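Local coordinates for protein thymine dioxygenase (Neurospora crassa, PDB 5C3Q) that probably hydroxylates thymine as an iron- and 2-oxoglutarate-dependent dioxygenase, binding both compounds beside a metal ion in its double-stranded beta-helix core, at residues D19-K22 against F23-D27; K200-V203 against F204-P208; V81-T84 against T85-A88; P57-R60 against E61-F64. All blocks are in the same frame, centred on the assembly; numbering follows the deposited sequence.

Interaction 1: residues D19-K22 against F23-D27; sequences DFSK and FLEGD
Phe20 and Phe23 both carry CG anti to their own backbone N (chi1 -162° and 173°), which sends their rings off one flank of a short helix, side by side and pointing the same way. Phe20 CZ comes 4.0 Å from Phe23 CD2, the ring planes inclined obliquely at 35°. Leu24 adds a branch four residues on, its CD1 lying 3.7 Å from Phe20 CE2. Beneath this apolar patch Phe20 O is gripped twice: Leu24 N binds at 3.2 Å in the carbonyl plane, and Phe23 N reaches the same oxygen from above that plane at 3.0 Å. One residue on, Glu25 N bonds to Ser21 O at 2.7 Å, while Gly26 N bonds weakly to Lys22 O. Ser21 OG donates to Asp19 OD1 at 2.6 Å from its syn side, tilted out of the carboxylate plane, and Ser21 N gives the same oxygen a weak capping bond. Helix 147-173 packs on both phenylalanines through Leu161 and Ala168, and helix 28-44 meets them from Ile38 and Thr34. The arrangement is a capped, single-turn helix joining strand 13-19 to helix 28-44, with Asp27 as the N-cap of the latter.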
ATOM      1  N   ASP A  19     -17.626  -4.696   6.538  1.00 24.12           N
ATOM      2  CA  ASP A  19     -17.352  -5.146   7.893  1.00 25.13           C
ATOM      3  C   ASP A  19     -16.685  -6.515   7.812  1.00 24.66           C
ATOM      4  O   ASP A  19     -17.351  -7.523   7.589  1.00 25.00           O
ATOM      5  CB  ASP A  19     -18.657  -5.224   8.696  1.00 26.68           C
ATOM      6  CG  ASP A  19     -18.450  -5.705  10.117  1.00 27.95           C
ATOM      7  OD1 ASP A  19     -17.422  -6.357  10.404  1.00 28.31           O
ATOM      8  OD2 ASP A  19     -19.328  -5.435  10.959  1.00 29.99           O
ATOM      9  N   PHE A  20     -15.371  -6.549   8.005  1.00 23.94           N
ATOM     10  CA  PHE A  20     -14.607  -7.777   7.785  1.00 23.76           C
ATOM     11  C   PHE A  20     -14.945  -8.884   8.785  1.00 24.18           C
ATOM     12  O   PHE A  20     -14.818 -10.067   8.465  1.00 24.00           O
ATOM     13  CB  PHE A  20     -13.103  -7.490   7.797  1.00 23.43           C
ATOM     14  CG  PHE A  20     -12.278  -8.579   7.172  1.00 23.25           C
ATOM     15  CD1 PHE A  20     -12.426  -8.890   5.830  1.00 23.08           C
ATOM     16  CD2 PHE A  20     -11.353  -9.289   7.921  1.00 23.48           C
ATOM     17  CE1 PHE A  20     -11.669  -9.893   5.243  1.00 22.99           C
ATOM     18  CE2 PHE A  20     -10.595 -10.293   7.340  1.00 23.49           C
ATOM     19  CZ  PHE A  20     -10.749 -10.593   6.001  1.00 22.96           C
ATOM     20  N   SER A  21     -15.387  -8.505   9.984  1.00 25.01           N
ATOM     21  CA  SER A  21     -15.760  -9.481  11.004  1.00 26.01           C
ATOM     22  C   SER A  21     -16.894 -10.391  10.514  1.00 26.76           C
ATOM     23  O   SER A  21     -17.012 -11.534  10.949  1.00 27.00           O
ATOM     24  CB  SER A  21     -16.158  -8.784  12.313  1.00 26.58           C
ATOM     25  OG  SER A  21     -17.446  -8.201  12.228  1.00 27.15           O
ATOM     26  N   LYS A  22     -17.717  -9.884   9.601  1.00 27.21           N
ATOM     27  CA  LYS A  22     -18.800 -10.677   9.020  1.00 28.26           C
ATOM     28  C   LYS A  22     -18.299 -11.781   8.071  1.00 28.16           C
ATOM     29  O   LYS A  22     -18.965 -12.804   7.916  1.00 28.77           O
ATOM     30  CB  LYS A  22     -19.823  -9.761   8.341  1.00 28.78           C
ATOM     31  CG  LYS A  22     -20.529  -8.858   9.348  1.00 29.94           C
ATOM     32  CD  LYS A  22     -21.587  -7.963   8.721  1.00 30.70           C
ATOM     33  CE  LYS A  22     -22.445  -7.319   9.806  1.00 31.93           C
ATOM     34  NZ  LYS A  22     -23.515  -6.445   9.255  1.00 32.85           N
ATOM     35  N   PHE A  23     -17.133 -11.589   7.450  1.00 27.59           N
ATOM     36  CA  PHE A  23     -16.494 -12.679   6.697  1.00 27.67           C
ATOM     37  C   PHE A  23     -15.877 -13.706   7.650  1.00 28.77           C
ATOM     38  O   PHE A  23     -15.985 -14.911   7.427  1.00 28.36           O
ATOM     39  CB  PHE A  23     -15.420 -12.166   5.732  1.00 26.82           C
ATOM     40  CG  PHE A  23     -14.637 -13.269   5.067  1.00 26.73           C
ATOM     41  CD1 PHE A  23     -15.221 -14.055   4.083  1.00 26.89           C
ATOM     42  CD2 PHE A  23     -13.330 -13.548   5.451  1.00 26.90           C
ATOM     43  CE1 PHE A  23     -14.514 -15.087   3.481  1.00 27.26           C
ATOM     44  CE2 PHE A  23     -12.613 -14.573   4.849  1.00 26.94           C
ATOM     45  CZ  PHE A  23     -13.205 -15.346   3.864  1.00 27.04           C
ATOM     46  N   LEU A  24     -15.233 -13.227   8.709  1.00 29.90           N
ATOM     47  CA  LEU A  24     -14.532 -14.108   9.640  1.00 31.38           C
ATOM     48  C   LEU A  24     -15.459 -14.859  10.600  1.00 33.30           C
ATOM     49  O   LEU A  24     -15.206 -16.023  10.904  1.00 33.36           O
ATOM     50  CB  LEU A  24     -13.489 -13.320  10.439  1.00 31.25           C
ATOM     51  CG  LEU A  24     -12.317 -12.741   9.640  1.00 30.82           C
ATOM     52  CD1 LEU A  24     -11.399 -11.965  10.570  1.00 30.88           C
ATOM     53  CD2 LEU A  24     -11.533 -13.828   8.912  1.00 30.36           C
ATOM     54  N   GLU A  25     -16.523 -14.203  11.067  1.00 35.45           N
ATOM     55  CA  GLU A  25     -17.386 -14.761  12.122  1.00 38.16           C
ATOM     56  C   GLU A  25     -18.838 -15.049  11.720  1.00 38.57           C
ATOM     57  O   GLU A  25     -19.570 -15.665  12.490  1.00 40.21           O
ATOM     58  CB  GLU A  25     -17.393 -13.821  13.330  1.00 40.29           C
ATOM     59  CG  GLU A  25     -16.071 -13.762  14.079  1.00 42.05           C
ATOM     60  CD  GLU A  25     -15.991 -12.571  15.014  1.00 44.18           C
ATOM     61  OE1 GLU A  25     -15.855 -12.774  16.238  1.00 46.55           O
ATOM     62  OE2 GLU A  25     -16.077 -11.425  14.525  1.00 45.57           O
ATOM     63  N   GLY A  26     -19.261 -14.608  10.539  1.00 38.05           N
ATOM     64  CA  GLY A  26     -20.657 -14.765  10.120  1.00 39.06           C
ATOM     65  C   GLY A  26     -21.035 -16.197   9.785  1.00 39.75           C
ATOM     66  O   GLY A  26     -20.162 -17.028   9.543  1.00 40.25           O
ATOM     67  N   ASP A  27     -22.334 -16.496   9.768  1.00 40.60           N
ATOM     68  CA  ASP A  27     -22.794 -17.793   9.261  1.00 41.10           C
ATOM     69  C   ASP A  27     -22.472 -17.902   7.768  1.00 40.76           C
ATOM     70  O   ASP A  27     -22.002 -16.935   7.156  1.00 39.30           O
ATOM     71  CB  ASP A  27     -24.287 -18.046   9.561  1.00 42.33           C
ATOM     72  CG  ASP A  27     -25.240 -17.121   8.796  1.00 42.41           C
ATOM     73  OD1 ASP A  27     -24.854 -16.508   7.781  1.00 41.38           O
ATOM     74  OD2 ASP A  27     -26.414 -17.026   9.220  1.00 43.53           O
TER

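Interaction 2: residues K200-V203 against F204-P208; sequences KSEV and FKINP
The short helix 203-206 follows strand 190-200 at the protein surface, within the 2OG-Fe(II) oxygenase region, and Glu202, Val203, Ile206 and Asn207 meet across its single turn. Glu202 O accepts two backbone bonds: Ile206 N lies nearly along the C=O axis at 2.8 Å, whereas Lys205 N stands above the carbonyl plane at 2.9 Å. Phe204 N reaches Ser201 O at 3.1 Å, and Asn207 N closes the turn on Val203 O at 2.9 Å before Asn207 leaves helical geometry. Side chains settle mainly on these same carbonyls. With CG beside its own nitrogen and anti to its carbonyl carbon (chi1 -65°), the Phe204 ring presents an edge to Ser201 O, which lies near the ring plane, 3.7 Å from CD1. Ile206 lays CG1 alongside Glu202 O at 3.5 Å. Val203 and Asn207 run side by side in one direction, and Val203 CG1 touches Asn207 ND2 at 3.8 Å; that amide nitrogen donates to Gln210 OE1 in the loop beyond. Ser201 OG has two carbonyl acceptors, Glu282 O and Asp283 O, for its one hydrogen, which ties the start of the turn to the segment ahead of strand 284-295, and Phe204 also packs on Glu277 and Gln210. The Phe204 side chain is about 8 Å from that of Tyr196, a 2-oxoglutarate-binding residue. Chemically this is a backbone-held turn: the carbonyls of Ser201, Glu202 and Val203 all have amide donors, and the aromatic edge probably adds a modest electrostatic attraction to the first of them.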
ATOM      1  N   LYS A 200       3.880  24.095   4.642  1.00 37.33           N
ATOM      2  CA  LYS A 200       3.067  25.268   4.340  1.00 39.11           C
ATOM      3  C   LYS A 200       2.341  25.060   3.023  1.00 38.75           C
ATOM      4  O   LYS A 200       2.923  24.559   2.062  1.00 38.05           O
ATOM      5  CB  LYS A 200       3.937  26.521   4.230  1.00 40.88           C
ATOM      6  CG  LYS A 200       4.539  26.994   5.536  1.00 42.86           C
ATOM      7  CD  LYS A 200       4.994  28.440   5.405  1.00 45.03           C
ATOM      8  CE  LYS A 200       5.611  28.957   6.689  1.00 46.90           C
ATOM      9  NZ  LYS A 200       7.009  28.477   6.878  1.00 47.51           N
ATOM     10  N   SER A 201       1.075  25.459   2.972  1.00 39.49           N
ATOM     11  CA  SER A 201       0.291  25.325   1.746  1.00 39.88           C
ATOM     12  C   SER A 201       0.898  26.115   0.579  1.00 40.32           C
ATOM     13  O   SER A 201       0.728  25.733  -0.580  1.00 40.49           O
ATOM     14  CB  SER A 201      -1.161  25.749   1.980  1.00 40.40           C
ATOM     15  OG  SER A 201      -1.230  27.061   2.506  1.00 42.88           O
ATOM     16  N   GLU A 202       1.606  27.205   0.882  1.00 40.71           N
ATOM     17  CA  GLU A 202       2.232  28.030  -0.158  1.00 41.37           C
ATOM     18  C   GLU A 202       3.323  27.281  -0.932  1.00 40.24           C
ATOM     19  O   GLU A 202       3.578  27.591  -2.093  1.00 39.59           O
ATOM     20  CB  GLU A 202       2.795  29.337   0.429  1.00 42.67           C
ATOM     21  CG  GLU A 202       4.034  29.175   1.305  1.00 43.17           C
ATOM     22  CD  GLU A 202       4.520  30.488   1.907  1.00 45.07           C
ATOM     23  OE1 GLU A 202       5.289  30.440   2.890  1.00 45.65           O
ATOM     24  OE2 GLU A 202       4.141  31.566   1.403  1.00 45.84           O
ATOM     25  N   VAL A 203       3.955  26.297  -0.290  1.00 39.93           N
ATOM     26  CA  VAL A 203       4.946  25.440  -0.956  1.00 39.94           C
ATOM     27  C   VAL A 203       4.369  24.832  -2.233  1.00 39.61           C
ATOM     28  O   VAL A 203       5.057  24.743  -3.251  1.00 38.75           O
ATOM     29  CB  VAL A 203       5.448  24.305  -0.032  1.00 39.52           C
ATOM     30  CG1 VAL A 203       6.313  23.309  -0.798  1.00 39.12           C
ATOM     31  CG2 VAL A 203       6.232  24.880   1.139  1.00 40.30           C
ATOM     32  N   PHE A 204       3.099  24.432  -2.171  1.00 39.81           N
ATOM     33  CA  PHE A 204       2.405  23.839  -3.316  1.00 40.27           C
ATOM     34  C   PHE A 204       2.103  24.846  -4.438  1.00 42.08           C
ATOM     35  O   PHE A 204       1.834  24.445  -5.570  1.00 42.25           O
ATOM     36  CB  PHE A 204       1.118  23.148  -2.848  1.00 39.81           C
ATOM     37  CG  PHE A 204       1.363  21.960  -1.954  1.00 38.68           C
ATOM     38  CD1 PHE A 204       1.482  22.115  -0.578  1.00 38.36           C
ATOM     39  CD2 PHE A 204       1.489  20.687  -2.491  1.00 37.62           C
ATOM     40  CE1 PHE A 204       1.716  21.022   0.242  1.00 37.70           C
ATOM     41  CE2 PHE A 204       1.726  19.591  -1.676  1.00 36.89           C
ATOM     42  CZ  PHE A 204       1.840  19.758  -0.309  1.00 36.72           C
ATOM     43  N   LYS A 205       2.141  26.140  -4.122  1.00 44.99           N
ATOM     44  CA  LYS A 205       2.022  27.207  -5.132  1.00 46.77           C
ATOM     45  C   LYS A 205       3.387  27.630  -5.669  1.00 47.09           C
ATOM     46  O   LYS A 205       3.533  27.892  -6.863  1.00 47.71           O
ATOM     47  CB  LYS A 205       1.310  28.433  -4.558  1.00 48.68           C
ATOM     48  CG  LYS A 205      -0.187  28.263  -4.349  1.00 49.73           C
ATOM     49  CD  LYS A 205      -0.910  29.605  -4.345  1.00 51.92           C
ATOM     50  CE  LYS A 205      -0.351  30.565  -3.302  1.00 53.09           C
ATOM     51  NZ  LYS A 205      -1.076  31.868  -3.285  1.00 54.79           N
ATOM     52  N   ILE A 206       4.379  27.714  -4.785  1.00 47.55           N
ATOM     53  CA  ILE A 206       5.759  28.010  -5.190  1.00 47.71           C
ATOM     54  C   ILE A 206       6.280  26.919  -6.131  1.00 47.02           C
ATOM     55  O   ILE A 206       6.951  27.215  -7.122  1.00 46.67           O
ATOM     56  CB  ILE A 206       6.701  28.134  -3.968  1.00 48.23           C
ATOM     57  CG1 ILE A 206       6.346  29.378  -3.141  1.00 49.47           C
ATOM     58  CG2 ILE A 206       8.160  28.213  -4.409  1.00 48.60           C
ATOM     59  CD1 ILE A 206       6.977  29.409  -1.762  1.00 49.36           C
ATOM     60  N   ASN A 207       5.973  25.664  -5.798  1.00 45.40           N
ATOM     61  CA  ASN A 207       6.327  24.514  -6.626  1.00 45.10           C
ATOM     62  C   ASN A 207       5.079  23.914  -7.277  1.00 44.77           C
ATOM     63  O   ASN A 207       4.478  22.990  -6.727  1.00 44.89           O
ATOM     64  CB  ASN A 207       7.019  23.438  -5.775  1.00 44.85           C
ATOM     65  CG  ASN A 207       8.275  23.945  -5.087  1.00 45.78           C
ATOM     66  OD1 ASN A 207       8.989  24.794  -5.615  1.00 46.44           O
ATOM     67  ND2 ASN A 207       8.557  23.411  -3.902  1.00 45.80           N
ATOM     68  N   PRO A 208       4.668  24.437  -8.447  1.00 45.01           N
ATOM     69  CA  PRO A 208       3.484  23.835  -9.074  1.00 44.59           C
ATOM     70  C   PRO A 208       3.759  22.397  -9.526  1.00 42.87           C
ATOM     71  O   PRO A 208       4.837  22.109 -10.053  1.00 43.53           O
ATOM     72  CB  PRO A 208       3.187  24.758 -10.264  1.00 45.65           C
ATOM     73  CG  PRO A 208       4.427  25.548 -10.501  1.00 46.13           C
ATOM     74  CD  PRO A 208       5.237  25.545  -9.238  1.00 46.31           C
TER

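Interaction 3: residues V81-T84 against T85-A88; sequences VGWT and TPEA
The Trp83 indole has the backbone of Thr85 over one face, with Thr85 C 3.4 Å from CH2 and Thr85 O above the plane but displaced toward the rim. A water sits over that same face, 3.3 Å above the plane and likewise off toward the rim. Pro86 comes obliquely to the six-membered ring, its N 3.3 Å and its CD 3.7 Å from Trp83 CH2. The tryptophan torsions explain this: CG is anti to the backbone N (chi1 -162°) and the indole plane is turned square to the CA-CB-CG plane (chi2 90°), which carries the benzo end over the peptide joining Thr85 to Pro86. On that face the water bridges two backbone groups, accepting from Thr84 N at 2.8 Å and donating to Thr85 O at 2.9 Å. The segment belongs to the loop between helix 75-79 and strand 91-93, and Thr85 forms an ST motif in it: OG1 accepts from Ala88 N at 3.2 Å and turns the chain after Pro86. Trp83 NE1 donates to Asn89 OD1, and Asn89 lines the thymine pocket; Pro86 leans on Leu331 of helix 323-332, another residue of that pocket. Trp83 may therefore act as a second-shell support for Asn89. An alanine at Trp83 is likely to uncover the Thr85-Pro86 peptide, leaving the Asn89 amide without its indole donor and freer to turn. Farther along the loop, Ala88 CB approaches Thr84 OG1 at 3.9 Å.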
ATOM      1  N   VAL A  81      20.455   3.722   8.672  1.00 34.76           N
ATOM      2  CA  VAL A  81      19.661   2.544   8.321  1.00 33.31           C
ATOM      3  C   VAL A  81      18.975   2.772   6.974  1.00 32.28           C
ATOM      4  O   VAL A  81      17.799   2.442   6.783  1.00 31.18           O
ATOM      5  CB  VAL A  81      18.659   2.172   9.440  1.00 33.19           C
ATOM      6  CG1 VAL A  81      19.415   1.724  10.682  1.00 34.08           C
ATOM      7  CG2 VAL A  81      17.721   3.326   9.784  1.00 32.89           C
ATOM      8  N   GLY A  82      19.747   3.320   6.038  1.00 31.83           N
ATOM      9  CA  GLY A  82      19.242   3.718   4.739  1.00 31.50           C
ATOM     10  C   GLY A  82      18.877   2.563   3.823  1.00 30.76           C
ATOM     11  O   GLY A  82      19.462   1.483   3.889  1.00 31.22           O
ATOM     12  N   TRP A  83      17.887   2.812   2.973  1.00 29.73           N
ATOM     13  CA  TRP A  83      17.508   1.910   1.892  1.00 28.82           C
ATOM     14  C   TRP A  83      18.727   1.709   1.009  1.00 29.11           C
ATOM     15  O   TRP A  83      19.408   2.674   0.664  1.00 29.16           O
ATOM     16  CB  TRP A  83      16.373   2.551   1.086  1.00 28.03           C
ATOM     17  CG  TRP A  83      15.558   1.639   0.214  1.00 27.22           C
ATOM     18  CD1 TRP A  83      14.420   0.970   0.570  1.00 26.90           C
ATOM     19  CD2 TRP A  83      15.771   1.353  -1.175  1.00 27.10           C
ATOM     20  NE1 TRP A  83      13.926   0.271  -0.502  1.00 26.26           N
ATOM     21  CE2 TRP A  83      14.734   0.488  -1.586  1.00 26.60           C
ATOM     22  CE3 TRP A  83      16.740   1.738  -2.109  1.00 27.50           C
ATOM     23  CZ2 TRP A  83      14.641  -0.005  -2.890  1.00 26.70           C
ATOM     24  CZ3 TRP A  83      16.651   1.247  -3.404  1.00 27.54           C
ATOM     25  CH2 TRP A  83      15.605   0.386  -3.783  1.00 27.11           C
ATOM     26  N   THR A  84      19.014   0.459   0.652  1.00 29.12           N
ATOM     27  CA  THR A  84      20.217   0.146  -0.114  1.00 29.86           C
ATOM     28  C   THR A  84      19.888  -0.233  -1.550  1.00 29.49           C
ATOM     29  O   THR A  84      20.119   0.552  -2.465  1.00 30.20           O
ATOM     30  CB  THR A  84      21.020  -0.988   0.545  1.00 30.39           C
ATOM     31  OG1 THR A  84      20.163  -2.114   0.775  1.00 29.76           O
ATOM     32  CG2 THR A  84      21.614  -0.515   1.872  1.00 31.06           C
ATOM     33  N   THR A  85      19.343  -1.430  -1.739  1.00 29.06           N
ATOM     34  CA  THR A  85      19.119  -1.975  -3.064  1.00 28.75           C
ATOM     35  C   THR A  85      17.654  -2.337  -3.264  1.00 28.30           C
ATOM     36  O   THR A  85      16.937  -2.561  -2.292  1.00 28.15           O
ATOM     37  CB  THR A  85      19.951  -3.250  -3.287  1.00 29.35           C
ATOM     38  OG1 THR A  85      19.472  -4.293  -2.427  1.00 29.11           O
ATOM     39  CG2 THR A  85      21.423  -2.993  -3.024  1.00 30.20           C
ATOM     40  N   PRO A  86      17.207  -2.399  -4.529  1.00 28.22           N
ATOM     41  CA  PRO A  86      15.847  -2.864  -4.811  1.00 27.55           C
ATOM     42  C   PRO A  86      15.587  -4.317  -4.398  1.00 27.24           C
ATOM     43  O   PRO A  86      14.467  -4.655  -4.034  1.00 26.61           O
ATOM     44  CB  PRO A  86      15.709  -2.695  -6.335  1.00 27.84           C
ATOM     45  CG  PRO A  86      17.081  -2.447  -6.858  1.00 28.73           C
ATOM     46  CD  PRO A  86      17.868  -1.855  -5.729  1.00 28.98           C
ATOM     47  N   GLU A  87      16.604  -5.170  -4.440  1.00 27.59           N
ATOM     48  CA  GLU A  87      16.375  -6.579  -4.106  1.00 27.85           C
ATOM     49  C   GLU A  87      16.244  -6.814  -2.598  1.00 26.81           C
ATOM     50  O   GLU A  87      15.634  -7.795  -2.184  1.00 26.61           O
ATOM     51  CB  GLU A  87      17.403  -7.524  -4.746  1.00 29.42           C
ATOM     52  CG  GLU A  87      18.787  -6.969  -4.975  1.00 30.64           C
ATOM     53  CD  GLU A  87      18.918  -6.147  -6.250  1.00 30.73           C
ATOM     54  OE1 GLU A  87      18.809  -6.706  -7.357  1.00 31.89           O
ATOM     55  OE2 GLU A  87      19.156  -4.935  -6.141  1.00 30.96           O
ATOM     56  N   ALA A  88      16.796  -5.905  -1.793  1.00 26.27           N
ATOM     57  CA  ALA A  88      16.571  -5.893  -0.344  1.00 25.77           C
ATOM     58  C   ALA A  88      15.251  -5.189  -0.021  1.00 24.82           C
ATOM     59  O   ALA A  88      14.425  -5.704   0.741  1.00 24.18           O
ATOM     60  CB  ALA A  88      17.717  -5.187   0.361  1.00 26.25           C
TER
HETATM   61  O   HOH W   1      17.022  -1.458   0.356  1.00 33.39           O

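Interaction 4: residues P57-R60 against E61-F64; sequences PDFR and EHVF. With EDO (1,2-ethanediol), chain L.
Side chains four residues apart pack along the first two turns of helix 57-71, where Phe59 meets Val63 and Arg60 meets Phe64 on neighbouring flanks. This is a regular alpha-helix: four successive i to i+4 bonds run from Glu61 N on Pro57 O to Phe64 N on Arg60 O (3.0 Å). Phe59 and Val63 make a CH-pi contact, Val63 CG2 standing over the ring face 3.9 Å from its centroid and 16° off the normal, displaced slightly toward the rim. Helix 147-173 receives the Phe59 ring through Phe154, and Val63 rests on Ile291 of strand 284-295. Arg60 extends from CG to NE with its CG anti to the backbone N (chi1 166°), running alongside Phe64 in the same direction, guanidinium and ring planes 28° apart, with Phe64 CE1 3.8 Å from Arg60 NE. Arg60 NH2 donates to Thr251 O of strand 251-256 and, in the guanidinium plane, to O1 of an ethanediol probably from the crystallisation liquor. A leucine here would probably leave Thr251 O without this donor and strip Phe64 of its long neighbour. Phe64 itself turns an edge to Arg60 O, which lies near the ring plane, 3.2 Å from CD1.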
ATOM      1  N   PRO A  57      -7.600  -1.480  17.492  1.00 37.46           N
ATOM      2  CA  PRO A  57      -7.329  -0.043  17.321  1.00 37.28           C
ATOM      3  C   PRO A  57      -6.295   0.534  18.292  1.00 37.43           C
ATOM      4  O   PRO A  57      -5.544   1.428  17.906  1.00 36.74           O
ATOM      5  CB  PRO A  57      -8.699   0.627  17.517  1.00 37.87           C
ATOM      6  CG  PRO A  57      -9.637  -0.428  17.976  1.00 38.28           C
ATOM      7  CD  PRO A  57      -9.032  -1.767  17.697  1.00 38.12           C
ATOM      8  N   ASP A  58      -6.252   0.041  19.530  1.00 38.48           N
ATOM      9  CA  ASP A  58      -5.256   0.532  20.492  1.00 39.09           C
ATOM     10  C   ASP A  58      -3.839   0.099  20.105  1.00 37.35           C
ATOM     11  O   ASP A  58      -2.891   0.853  20.307  1.00 37.17           O
ATOM     12  CB  ASP A  58      -5.590   0.127  21.935  1.00 41.15           C
ATOM     13  CG  ASP A  58      -5.486  -1.370  22.177  1.00 42.64           C
ATOM     14  OD1 ASP A  58      -5.926  -2.153  21.309  1.00 43.33           O
ATOM     15  OD2 ASP A  58      -4.972  -1.759  23.250  1.00 44.25           O
ATOM     16  N   PHE A  59      -3.698  -1.096  19.534  1.00 36.68           N
ATOM     17  CA  PHE A  59      -2.396  -1.538  19.031  1.00 36.23           C
ATOM     18  C   PHE A  59      -1.976  -0.722  17.806  1.00 35.52           C
ATOM     19  O   PHE A  59      -0.820  -0.323  17.704  1.00 34.75           O
ATOM     20  CB  PHE A  59      -2.379  -3.038  18.710  1.00 35.90           C
ATOM     21  CG  PHE A  59      -1.038  -3.534  18.230  1.00 35.74           C
ATOM     22  CD1 PHE A  59       0.096  -3.383  19.022  1.00 36.22           C
ATOM     23  CD2 PHE A  59      -0.902  -4.134  16.986  1.00 34.73           C
ATOM     24  CE1 PHE A  59       1.335  -3.824  18.585  1.00 36.18           C
ATOM     25  CE2 PHE A  59       0.333  -4.583  16.546  1.00 34.87           C
ATOM     26  CZ  PHE A  59       1.454  -4.425  17.346  1.00 35.55           C
ATOM     27  N   ARG A  60      -2.915  -0.465  16.894  1.00 35.38           N
ATOM     28  CA  ARG A  60      -2.646   0.386  15.722  1.00 35.51           C
ATOM     29  C   ARG A  60      -2.184   1.783  16.141  1.00 35.01           C
ATOM     30  O   ARG A  60      -1.246   2.332  15.568  1.00 33.75           O
ATOM     31  CB  ARG A  60      -3.891   0.504  14.834  1.00 36.30           C
ATOM     32  CG  ARG A  60      -3.824   1.623  13.798  1.00 37.78           C
ATOM     33  CD  ARG A  60      -5.088   1.665  12.961  1.00 38.91           C
ATOM     34  NE  ARG A  60      -5.118   2.788  12.027  1.00 39.75           N
ATOM     35  CZ  ARG A  60      -6.044   2.963  11.083  1.00 39.93           C
ATOM     36  NH1 ARG A  60      -5.981   4.020  10.284  1.00 39.89           N
ATOM     37  NH2 ARG A  60      -7.034   2.086  10.925  1.00 39.91           N
ATOM     38  N   GLU A  61      -2.856   2.351  17.137  1.00 35.42           N
ATOM     39  CA  GLU A  61      -2.488   3.661  17.678  1.00 36.13           C
ATOM     40  C   GLU A  61      -1.050   3.650  18.221  1.00 35.05           C
ATOM     41  O   GLU A  61      -0.274   4.569  17.966  1.00 33.84           O
ATOM     42  CB  GLU A  61      -3.469   4.062  18.780  1.00 38.64           C
ATOM     43  CG  GLU A  61      -3.499   5.547  19.093  1.00 40.93           C
ATOM     44  CD  GLU A  61      -4.525   5.896  20.157  1.00 43.76           C
ATOM     45  OE1 GLU A  61      -5.598   5.248  20.204  1.00 45.79           O
ATOM     46  OE2 GLU A  61      -4.261   6.826  20.947  1.00 45.94           O
ATOM     47  N   HIS A  62      -0.712   2.596  18.959  1.00 34.42           N
ATOM     48  CA  HIS A  62       0.642   2.390  19.472  1.00 34.19           C
ATOM     49  C   HIS A  62       1.670   2.278  18.336  1.00 32.54           C
ATOM     50  O   HIS A  62       2.741   2.882  18.403  1.00 32.48           O
ATOM     51  CB  HIS A  62       0.682   1.138  20.357  1.00 35.20           C
ATOM     52  CG  HIS A  62       2.056   0.763  20.822  1.00 36.68           C
ATOM     53  ND1 HIS A  62       2.786   1.544  21.693  1.00 37.96           N
ATOM     54  CD2 HIS A  62       2.827  -0.316  20.547  1.00 36.67           C
ATOM     55  CE1 HIS A  62       3.949   0.963  21.930  1.00 38.25           C
ATOM     56  NE2 HIS A  62       3.998  -0.167  21.247  1.00 37.71           N
ATOM     57  N   VAL A  63       1.334   1.518  17.297  1.00 30.54           N
ATOM     58  CA  VAL A  63       2.219   1.356  16.139  1.00 29.58           C
ATOM     59  C   VAL A  63       2.494   2.708  15.471  1.00 29.44           C
ATOM     60  O   VAL A  63       3.646   3.017  15.143  1.00 28.95           O
ATOM     61  CB  VAL A  63       1.649   0.333  15.126  1.00 28.49           C
ATOM     62  CG1 VAL A  63       2.393   0.381  13.797  1.00 27.85           C
ATOM     63  CG2 VAL A  63       1.713  -1.073  15.709  1.00 28.41           C
ATOM     64  N   PHE A  64       1.447   3.513  15.292  1.00 29.29           N
ATOM     65  CA  PHE A  64       1.600   4.872  14.746  1.00 29.50           C
ATOM     66  C   PHE A  64       2.467   5.765  15.633  1.00 30.71           C
ATOM     67  O   PHE A  64       3.315   6.499  15.131  1.00 31.28           O
ATOM     68  CB  PHE A  64       0.236   5.536  14.515  1.00 29.24           C
ATOM     69  CG  PHE A  64      -0.334   5.288  13.147  1.00 28.36           C
ATOM     70  CD1 PHE A  64      -0.975   4.093  12.851  1.00 27.90           C
ATOM     71  CD2 PHE A  64      -0.229   6.250  12.153  1.00 28.30           C
ATOM     72  CE1 PHE A  64      -1.496   3.859  11.593  1.00 27.19           C
ATOM     73  CE2 PHE A  64      -0.750   6.022  10.888  1.00 27.74           C
ATOM     74  CZ  PHE A  64      -1.385   4.826  10.611  1.00 27.35           C
TER
HETATM   75  C1  EDO L 408      -7.832   0.012  13.564  1.00 58.28           C
HETATM   76  O1  EDO L 408      -7.431  -0.337  12.234  1.00 59.17           O
HETATM   77  C2  EDO L 408      -8.980  -0.888  13.979  1.00 58.55           C
HETATM   78  O2  EDO L 408      -8.656  -2.242  13.653  1.00 59.22           O

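The four local contacts are spread round one chain and touch nowhere. Interactions 1 and 4 lie nearest together, their centres about 22 Å apart, and both rest on helix 147-173. Interaction 2 is on the other side of the chain's centre from interaction 1, about 45 Å between centres, as is interaction 3 at about 38 Å. Measured against the bound ligands, interactions 3 and 4 are the close ones. Trp83 of interaction 3 is about 7 Å from thymine, and Phe64 of interaction 4 about 9 Å from 2-oxoglutarate, side chain to ligand. Phe204 of interaction 2 is about 13 Å from 2-oxoglutarate, while interaction 1 is structural packing remote from the site.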